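Local coordinates for GCN5-related N-acetyltransferase (Arthrobacter sp., PDB 2R1I), which probably transfers an acetyl group from acetyl-CoA to an amine of a still unidentified substrate, as members of the GNAT family do, at residues 114-119 and 150-155. Residues are numbered along the deposited sequence; the frame is centred on the assembly and turned at random.
Sequences LGSALL and EARGFT. With EDO (1,2-ethanediol), chain J.
Arg152 reaches across to helix 109-128 and gives its NE hydrogen to the hydroxyl of Ser116, a side chain short enough to accept it close to the helix. The bond is nearly straight, 165° at the hydrogen with NE to OG 3.0 Å, and OG lies at the edge of the guanidinium, in its plane. A weak second bond runs from NH2 of Arg152 to the same OG at 3.5 Å. The hydroxyl of Ser116 swings away from its own backbone N (chi1 -170°) to face this edge. NH1 of Arg152 is hydrogen-bonded to Phe148 O of helix 143-150.

The apolar contacts centre on Leu119, whose branched end suits two neighbours. Its CD2 lies 3.7 Å from CB of Arg152, and both methyls, CD1 and CD2, meet CE1 of Phe154 at 3.9 Å. That flat, buried ring packs between Leu119 and strand 133-139. Between Arg152 and Phe154, Gly153 turns the chain with a positive phi of 91°, where a side chain would strike the preceding carbonyl oxygen.

Replacing Arg152 by an alanine would probably leave Ser116 OG and Phe148 O without their shared partner. A long arginine thus joins two GNAT-domain helices, its polar end bonding beside its apolar stem.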
loop_
_atom_site.group_PDB
_atom_site.type_symbol
_atom_site.label_atom_id
_atom_site.label_comp_id
_atom_site.label_asym_id
_atom_site.label_seq_id
_atom_site.Cartn_x
_atom_site.Cartn_y
_atom_site.Cartn_z
ATOM N N LEU A 114 -16.111 16.416 -9.158
ATOM C CA LEU A 114 -16.492 15.215 -8.407
ATOM C C LEU A 114 -15.233 14.583 -7.808
ATOM O O LEU A 114 -15.202 14.183 -6.652
ATOM C CB LEU A 114 -17.218 14.201 -9.297
ATOM C CG LEU A 114 -18.685 14.437 -9.701
ATOM C CD1 LEU A 114 -19.196 13.177 -10.421
ATOM C CD2 LEU A 114 -19.579 14.801 -8.508
ATOM N N GLY A 115 -14.172 14.473 -8.609
ATOM C CA GLY A 115 -12.891 13.958 -8.096
ATOM C C GLY A 115 -12.427 14.718 -6.861
ATOM O O GLY A 115 -12.029 14.116 -5.858
ATOM N N SER A 116 -12.506 16.044 -6.924
ATOM C CA SER A 116 -12.106 16.887 -5.803
ATOM C C SER A 116 -12.958 16.610 -4.528
ATOM O O SER A 116 -12.431 16.468 -3.426
ATOM C CB SER A 116 -12.128 18.366 -6.215
ATOM O OG SER A 116 -11.531 19.126 -5.215
ATOM N N ALA A 117 -14.256 16.431 -4.716
ATOM C CA ALA A 117 -15.187 16.051 -3.618
ATOM C C ALA A 117 -14.892 14.642 -3.051
ATOM O O ALA A 117 -14.951 14.397 -1.843
ATOM C CB ALA A 117 -16.675 16.112 -4.146
ATOM N N LEU A 118 -14.610 13.718 -3.947
ATOM C CA LEU A 118 -14.328 12.347 -3.532
ATOM C C LEU A 118 -13.043 12.299 -2.689
ATOM O O LEU A 118 -12.974 11.551 -1.694
ATOM C CB LEU A 118 -14.256 11.455 -4.761
ATOM C CG LEU A 118 -15.629 11.019 -5.300
ATOM C CD1 LEU A 118 -15.538 10.509 -6.728
ATOM C CD2 LEU A 118 -16.251 9.922 -4.358
ATOM N N LEU A 119 -12.033 13.072 -3.107
ATOM C CA LEU A 119 -10.759 13.102 -2.369
ATOM C C LEU A 119 -10.952 13.655 -0.946
ATOM O O LEU A 119 -10.456 13.116 0.032
ATOM C CB LEU A 119 -9.661 13.850 -3.145
ATOM C CG LEU A 119 -8.324 13.978 -2.388
ATOM C CD1 LEU A 119 -7.803 12.546 -2.049
ATOM C CD2 LEU A 119 -7.301 14.785 -3.171
ATOM N N GLU A 150 -1.199 17.205 -6.266
ATOM C CA GLU A 150 -0.232 18.147 -5.710
ATOM C C GLU A 150 -0.942 19.430 -5.272
ATOM O O GLU A 150 -0.550 20.044 -4.291
ATOM C CB GLU A 150 0.927 18.412 -6.693
ATOM C CG GLU A 150 1.863 17.248 -6.845
ATOM C CD GLU A 150 2.946 17.419 -7.882
ATOM O OE1 GLU A 150 3.001 18.490 -8.527
ATOM O OE2 GLU A 150 3.765 16.481 -8.066
ATOM N N ALA A 151 -2.026 19.787 -5.954
ATOM C CA ALA A 151 -2.840 20.965 -5.572
ATOM C C ALA A 151 -3.711 20.741 -4.328
ATOM O O ALA A 151 -4.312 21.691 -3.818
ATOM C CB ALA A 151 -3.742 21.360 -6.724
ATOM N N ARG A 152 -3.800 19.483 -3.893
ATOM C CA ARG A 152 -4.654 19.045 -2.767
ATOM C C ARG A 152 -3.828 18.296 -1.683
ATOM O O ARG A 152 -4.271 17.289 -1.111
ATOM C CB ARG A 152 -5.786 18.159 -3.280
ATOM C CG ARG A 152 -6.815 18.959 -4.038
ATOM C CD ARG A 152 -7.653 18.111 -4.965
ATOM N NE ARG A 152 -8.562 18.991 -5.712
ATOM C CZ ARG A 152 -8.236 19.705 -6.792
ATOM N NH1 ARG A 152 -7.008 19.692 -7.294
ATOM N NH2 ARG A 152 -9.150 20.472 -7.372
ATOM N N GLY A 153 -2.615 18.771 -1.426
ATOM C CA GLY A 153 -1.882 18.386 -0.213
ATOM C C GLY A 153 -0.973 17.178 -0.296
ATOM O O GLY A 153 -0.371 16.777 0.710
ATOM N N PHE A 154 -0.886 16.562 -1.476
ATOM C CA PHE A 154 0.009 15.424 -1.652
ATOM C C PHE A 154 1.385 15.809 -2.160
ATOM O O PHE A 154 1.504 16.733 -2.955
ATOM C CB PHE A 154 -0.590 14.387 -2.612
ATOM C CG PHE A 154 -1.736 13.644 -2.043
ATOM C CD1 PHE A 154 -2.988 14.232 -1.988
ATOM C CD2 PHE A 154 -1.579 12.323 -1.575
ATOM C CE1 PHE A 154 -4.068 13.551 -1.453
ATOM C CE2 PHE A 154 -2.654 11.616 -1.022
ATOM C CZ PHE A 154 -3.912 12.236 -0.958
ATOM N N THR A 155 2.413 15.097 -1.704
ATOM C CA THR A 155 3.779 15.257 -2.220
ATOM C C THR A 155 4.422 13.917 -2.559
ATOM O O THR A 155 4.041 12.900 -2.013
ATOM C CB THR A 155 4.659 16.015 -1.221
ATOM O OG1 THR A 155 5.949 16.249 -1.809
ATOM C CG2 THR A 155 4.789 15.268 0.052
HETATM C C1 EDO J . 2.325 15.792 4.121
HETATM O O1 EDO J . 0.937 16.073 4.063
HETATM C C2 EDO J . 2.997 16.377 2.895
HETATM O O2 EDO J . 2.321 15.903 1.728
#